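Local structure of phosphonate monoester hydrolase (Ruegeria pomeroyi, 4UPK) at residues G349-L352 with G353-S357; E405-N408 with A409-G412. The protein belongs to the sulfatase family of the alkaline phosphatase clan, enzymes built around a large mixed beta sheet flanked by helices. All coordinates share one frame; numbering follows the deposited sequence.

Contact 1 (G349-L352 with G353-S357); sequences GEML and GDRHS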
ATOM      1  N   GLY A 349      24.525 -27.590   1.753  1.00 15.04           N
ATOM      2  CA  GLY A 349      25.222 -28.794   2.140  1.00 13.51           C
ATOM      3  C   GLY A 349      25.401 -28.911   3.641  1.00 16.00           C
ATOM      4  O   GLY A 349      24.716 -28.258   4.433  1.00 13.29           O
ATOM      5  N   GLU A 350      26.332 -29.777   4.027  1.00 13.69           N
ATOM      6  CA  GLU A 350      26.604 -30.168   5.397  1.00 13.24           C
ATOM      7  C   GLU A 350      28.057 -30.600   5.436  1.00 17.71           C
ATOM      8  O   GLU A 350      28.429 -31.443   4.630  1.00 15.96           O
ATOM      9  CB  GLU A 350      25.686 -31.383   5.729  1.00 13.74           C
ATOM     10  CG  GLU A 350      25.901 -32.056   7.075  1.00 13.04           C
ATOM     11  CD  GLU A 350      26.098 -31.130   8.254  1.00 19.48           C
ATOM     12  OE1 GLU A 350      25.187 -30.322   8.516  1.00 21.31           O
ATOM     13  OE2 GLU A 350      27.203 -31.129   8.841  1.00 19.20           O
ATOM     14  N   MET A 351      28.878 -30.032   6.355  1.00 15.35           N
ATOM     15  CA  MET A 351      30.303 -30.424   6.490  1.00 15.06           C
ATOM     16  C   MET A 351      30.475 -31.879   6.899  1.00 20.87           C
ATOM     17  O   MET A 351      31.340 -32.563   6.358  1.00 22.77           O
ATOM     18  CB  MET A 351      31.075 -29.479   7.407  1.00 16.26           C
ATOM     19  CG  MET A 351      31.255 -28.103   6.797  1.00 18.90           C
ATOM     20  SD  MET A 351      32.020 -28.066   5.149  1.00 22.44           S
ATOM     21  CE  MET A 351      33.734 -28.610   5.548  1.00 18.85           C
ATOM     22  N   LEU A 352      29.618 -32.361   7.818  1.00 16.98           N
ATOM     23  CA  LEU A 352      29.561 -33.747   8.281  1.00 16.75           C
ATOM     24  C   LEU A 352      30.894 -34.268   8.878  1.00 21.36           C
ATOM     25  O   LEU A 352      31.273 -35.430   8.693  1.00 18.28           O
ATOM     26  CB  LEU A 352      29.028 -34.636   7.142  1.00 16.59           C
ATOM     27  CG  LEU A 352      28.190 -35.827   7.537  1.00 20.40           C
ATOM     28  CD1 LEU A 352      26.824 -35.393   8.031  1.00 18.88           C
ATOM     29  CD2 LEU A 352      28.075 -36.807   6.378  1.00 21.89           C
ATOM     30  N   GLY A 353      31.584 -33.389   9.605  1.00 19.18           N
ATOM     31  CA  GLY A 353      32.848 -33.741  10.240  1.00 19.33           C
ATOM     32  C   GLY A 353      34.049 -33.341   9.415  1.00 21.00           C
ATOM     33  O   GLY A 353      35.168 -33.322   9.933  1.00 20.82           O
ATOM     34  N   ASP A 354      33.827 -33.047   8.108  1.00 16.03           N
ATOM     35  CA  ASP A 354      34.888 -32.620   7.201  1.00 15.35           C
ATOM     36  C   ASP A 354      35.505 -31.354   7.752  1.00 19.26           C
ATOM     37  O   ASP A 354      34.768 -30.454   8.168  1.00 18.85           O
ATOM     38  CB  ASP A 354      34.353 -32.366   5.767  1.00 15.94           C
ATOM     39  CG  ASP A 354      34.115 -33.605   4.918  1.00 19.19           C
ATOM     40  OD1 ASP A 354      34.282 -34.727   5.441  1.00 16.97           O
ATOM     41  OD2 ASP A 354      33.749 -33.451   3.732  1.00 23.71           O
ATOM     42  N   ARG A 355      36.860 -31.299   7.787  1.00 15.85           N
ATOM     43  CA  ARG A 355      37.659 -30.144   8.240  1.00 14.64           C
ATOM     44  C   ARG A 355      37.379 -29.757   9.706  1.00 17.65           C
ATOM     45  O   ARG A 355      37.402 -28.571  10.053  1.00 17.10           O
ATOM     46  CB  ARG A 355      37.486 -28.930   7.280  1.00 12.46           C
ATOM     47  CG  ARG A 355      37.522 -29.270   5.784  1.00 10.10           C
ATOM     48  CD  ARG A 355      38.788 -30.035   5.387  1.00 13.49           C
ATOM     49  NE  ARG A 355      39.995 -29.258   5.696  1.00 12.49           N
ATOM     50  CZ  ARG A 355      40.542 -28.358   4.888  1.00 17.90           C
ATOM     51  NH1 ARG A 355      40.020 -28.125   3.688  1.00  9.21           N
ATOM     52  NH2 ARG A 355      41.624 -27.693   5.263  1.00 18.64           N
ATOM     53  N   HIS A 356      37.079 -30.765  10.538  1.00 13.72           N
ATOM     54  CA  HIS A 356      36.750 -30.689  11.978  1.00 14.22           C
ATOM     55  C   HIS A 356      35.549 -29.785  12.268  1.00 17.51           C
ATOM     56  O   HIS A 356      35.490 -29.157  13.323  1.00 18.02           O
ATOM     57  CB  HIS A 356      37.996 -30.347  12.825  1.00 14.84           C
ATOM     58  CG  HIS A 356      39.086 -31.363  12.705  1.00 18.20           C
ATOM     59  ND1 HIS A 356      39.123 -32.471  13.522  1.00 21.15           N
ATOM     60  CD2 HIS A 356      40.132 -31.416  11.849  1.00 20.20           C
ATOM     61  CE1 HIS A 356      40.201 -33.152  13.160  1.00 20.73           C
ATOM     62  NE2 HIS A 356      40.834 -32.558  12.148  1.00 20.72           N
ATOM     63  N   SER A 357      34.593 -29.734  11.315  1.00 12.05           N
ATOM     64  CA  SER A 357      33.418 -28.893  11.405  1.00 12.59           C
ATOM     65  C   SER A 357      32.120 -29.590  10.994  1.00 18.66           C
ATOM     66  O   SER A 357      32.156 -30.607  10.298  1.00 19.24           O
ATOM     67  CB  SER A 357      33.623 -27.581  10.652  1.00 11.57           C
ATOM     68  OG  SER A 357      33.823 -27.833   9.278  1.00 11.12           O
TER
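Backbone bonds set the course of this contact, first of all the turn from Met351 to Asp354. Asp354 N donates to Met351 O at 3.1 Å, approaching from above the carbonyl plane rather than along a lone pair. Leu352 and Gly353 both have positive phi, as a type I' turn requires; at Gly353 a CB would press against the preceding carbonyl oxygen. Beyond the turn the chain curls back, so that Gly353 N reaches Ser357 O at 2.9 Å.

One polar side chain braces the curl and another the approach to the turn. Ser357 OG, placed between its own backbone N and carbonyl carbon (chi1 63°), donates to Asp354 O at 3.0 Å, nearly along the carbonyl axis; the same oxygen also receives Ser357 N. Ahead of the turn Glu350 OE2 accepts Leu352 N at 2.9 Å from its anti side, close to the carboxylate plane, and takes a second bond from Gly359 N.

Van der Waals packing falls to Met351, whose side chain, bent at every torsion, lies against a largely polar surface. Met351 CB comes within 3.3 Å of Ser357 O. Met351 CE lies closest to Asp354 O, at 3.4 Å, with Asp354 CB, Ser357 OG and Arg355 CG around it, so the methyl covers the inside of the 354-357 curl.

Charged ends point elsewhere. The Asp354 carboxylate pairs through OD2 with Arg45 and accepts Ala265 N at OD1. Arg355 forms a salt bridge with Glu273 and cation-pi contacts with Phe489 and Tyr364, so its guanidinium is held by both charge and aromatic rings.

The whole is a buried type I' beta turn continued by a left-handed turn from Asp354 to Ser357, closed by the bond from Ser357 N to Asp354 O, in the long loop that leaves strand 340-346 of the central sulfatase-fold sheet.

Contact 2 (E405-N408 with A409-G412); sequences EIPN and AVDG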
ATOM      1  N   GLU A 405       6.718 -14.151 -17.463  1.00 23.00           N
ATOM      2  CA  GLU A 405       7.763 -13.129 -17.477  1.00 22.47           C
ATOM      3  C   GLU A 405       8.642 -13.241 -16.240  1.00 26.50           C
ATOM      4  O   GLU A 405       8.131 -13.368 -15.121  1.00 27.39           O
ATOM      5  CB  GLU A 405       7.135 -11.725 -17.539  1.00 24.45           C
ATOM      6  CG  GLU A 405       8.129 -10.611 -17.831  1.00 33.13           C
ATOM      7  CD  GLU A 405       7.586  -9.194 -17.845  1.00 51.90           C
ATOM      8  OE1 GLU A 405       6.348  -9.013 -17.917  1.00 49.02           O
ATOM      9  OE2 GLU A 405       8.412  -8.255 -17.802  1.00 48.90           O
ATOM     10  N   ILE A 406       9.970 -13.232 -16.451  1.00 20.14           N
ATOM     11  CA  ILE A 406      10.911 -13.274 -15.343  1.00 17.62           C
ATOM     12  C   ILE A 406      11.182 -11.805 -14.959  1.00 22.26           C
ATOM     13  O   ILE A 406      11.622 -11.028 -15.815  1.00 21.73           O
ATOM     14  CB  ILE A 406      12.231 -14.056 -15.649  1.00 18.37           C
ATOM     15  CG1 ILE A 406      11.968 -15.484 -16.204  1.00 17.26           C
ATOM     16  CG2 ILE A 406      13.142 -14.084 -14.409  1.00 16.34           C
ATOM     17  CD1 ILE A 406      13.126 -16.083 -17.001  1.00 12.68           C
ATOM     18  N   PRO A 407      10.948 -11.407 -13.683  1.00 18.25           N
ATOM     19  CA  PRO A 407      11.283 -10.033 -13.272  1.00 17.67           C
ATOM     20  C   PRO A 407      12.789  -9.733 -13.431  1.00 22.55           C
ATOM     21  O   PRO A 407      13.616 -10.649 -13.318  1.00 20.82           O
ATOM     22  CB  PRO A 407      10.886 -10.012 -11.779  1.00 17.73           C
ATOM     23  CG  PRO A 407       9.984 -11.129 -11.594  1.00 21.02           C
ATOM     24  CD  PRO A 407      10.421 -12.183 -12.543  1.00 17.86           C
ATOM     25  N   ASN A 408      13.140  -8.441 -13.685  1.00 20.78           N
ATOM     26  CA  ASN A 408      14.524  -7.966 -13.814  1.00 20.03           C
ATOM     27  C   ASN A 408      15.300  -8.100 -12.485  1.00 24.54           C
ATOM     28  O   ASN A 408      16.523  -8.251 -12.515  1.00 24.85           O
ATOM     29  CB  ASN A 408      14.566  -6.518 -14.318  1.00 20.27           C
ATOM     30  CG  ASN A 408      14.399  -6.355 -15.811  1.00 30.81           C
ATOM     31  OD1 ASN A 408      14.442  -7.309 -16.597  1.00 17.20           O
ATOM     32  ND2 ASN A 408      14.256  -5.111 -16.242  1.00 21.54           N
ATOM     33  N   ALA A 409      14.591  -8.082 -11.332  1.00 20.13           N
ATOM     34  CA  ALA A 409      15.174  -8.272  -9.993  1.00 19.86           C
ATOM     35  C   ALA A 409      15.923  -9.624  -9.863  1.00 21.00           C
ATOM     36  O   ALA A 409      16.863  -9.731  -9.079  1.00 19.95           O
ATOM     37  CB  ALA A 409      14.078  -8.191  -8.936  1.00 21.02           C
ATOM     38  N   VAL A 410      15.506 -10.634 -10.644  1.00 16.81           N
ATOM     39  CA  VAL A 410      16.095 -11.970 -10.643  1.00 15.72           C
ATOM     40  C   VAL A 410      17.507 -11.955 -11.242  1.00 21.92           C
ATOM     41  O   VAL A 410      17.697 -11.634 -12.424  1.00 22.28           O
ATOM     42  CB  VAL A 410      15.141 -13.033 -11.282  1.00 18.50           C
ATOM     43  CG1 VAL A 410      15.812 -14.390 -11.443  1.00 17.38           C
ATOM     44  CG2 VAL A 410      13.852 -13.171 -10.478  1.00 17.51           C
ATOM     45  N   ASP A 411      18.493 -12.290 -10.401  1.00 19.32           N
ATOM     46  CA  ASP A 411      19.919 -12.374 -10.758  1.00 19.40           C
ATOM     47  C   ASP A 411      20.251 -13.663 -11.509  1.00 24.98           C
ATOM     48  O   ASP A 411      21.202 -13.679 -12.297  1.00 24.65           O
ATOM     49  CB  ASP A 411      20.798 -12.287  -9.502  1.00 20.00           C
ATOM     50  CG  ASP A 411      20.736 -10.957  -8.769  1.00 19.53           C
ATOM     51  OD1 ASP A 411      20.841  -9.904  -9.435  1.00 21.54           O
ATOM     52  OD2 ASP A 411      20.634 -10.972  -7.530  1.00 14.16           O
ATOM     53  N   GLY A 412      19.485 -14.729 -11.229  1.00 21.52           N
ATOM     54  CA  GLY A 412      19.649 -16.037 -11.848  1.00 19.93           C
ATOM     55  C   GLY A 412      19.223 -16.082 -13.291  1.00 23.26           C
ATOM     56  O   GLY A 412      18.485 -15.215 -13.758  1.00 23.48           O
TER
HETATM   57  O   HOH W   1      16.145 -11.523 -14.487  1.00 12.84           O
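The Pro407 carbonyl group has Val410 on one face and a water on the other side of its plane. Val410 N donates to Pro407 O at 3.3 Å from well above that plane, 57° out of it, and Val410 CB rests on the same face, 3.5 Å from the oxygen. The water donates to Pro407 O at 2.9 Å and also to Val410 O, joining the two carbonyls that flank the bend. From the Pro407 ring, CD lies 4.1 Å from Val410 CG2, the two side chains crossing obliquely. The second flat group, the Asn408 amide, leads away from the turn toward the C-terminal residues, where OD1 accepts Arg536 N and ND2 donates to Gln534 O; bonds at both ends fix its rotation.

Carbon contacts close the mouth of the turn. Ile406 carries CG2 opposite its backbone N, which brings this branch across to Val410, 3.9 Å from CB and 4.0 Å from CG1. The two side chains cross at about a right angle, so the Ile406 methyl meets the branch point of the valine instead of lying alongside it. Both residues also pack on Pro396 of helix 394-402, while the Ala409 methyl faces Gln93 and Thr520. Farther along, Asp411 forms a salt bridge with Arg536, the residue whose backbone N serves Asn408.

This is a type I beta turn from Pro407 to Val410, with Asn408 and Ala409 at its corners, set in the loop that connects helices 394-402 and 416-419 and fastened to the C-terminal tail.

Overall arrangement
From the N terminus, the chain leaves strand 340-346 of the central mixed sheet and makes contact 1 in the loop that precedes strand 372-375. It then passes through strands 372-375, 384-386 and 388-390 and helix 394-402 before contact 2 bends the loop leading to helix 416-419. Each contact closes a tight local turn; they stand in series, neither nested nor crossed. The centres of contact 1 and contact 2 lie about 33 Å apart, on opposite sides of the chain's centre. The nearest atoms of contact 1 and contact 2 are about 18 Å apart. Contact 1 ties its loop to the neighbourhood of helices 270-275 and 303-333, contact 2 to helix 394-402 and the C-terminal residues.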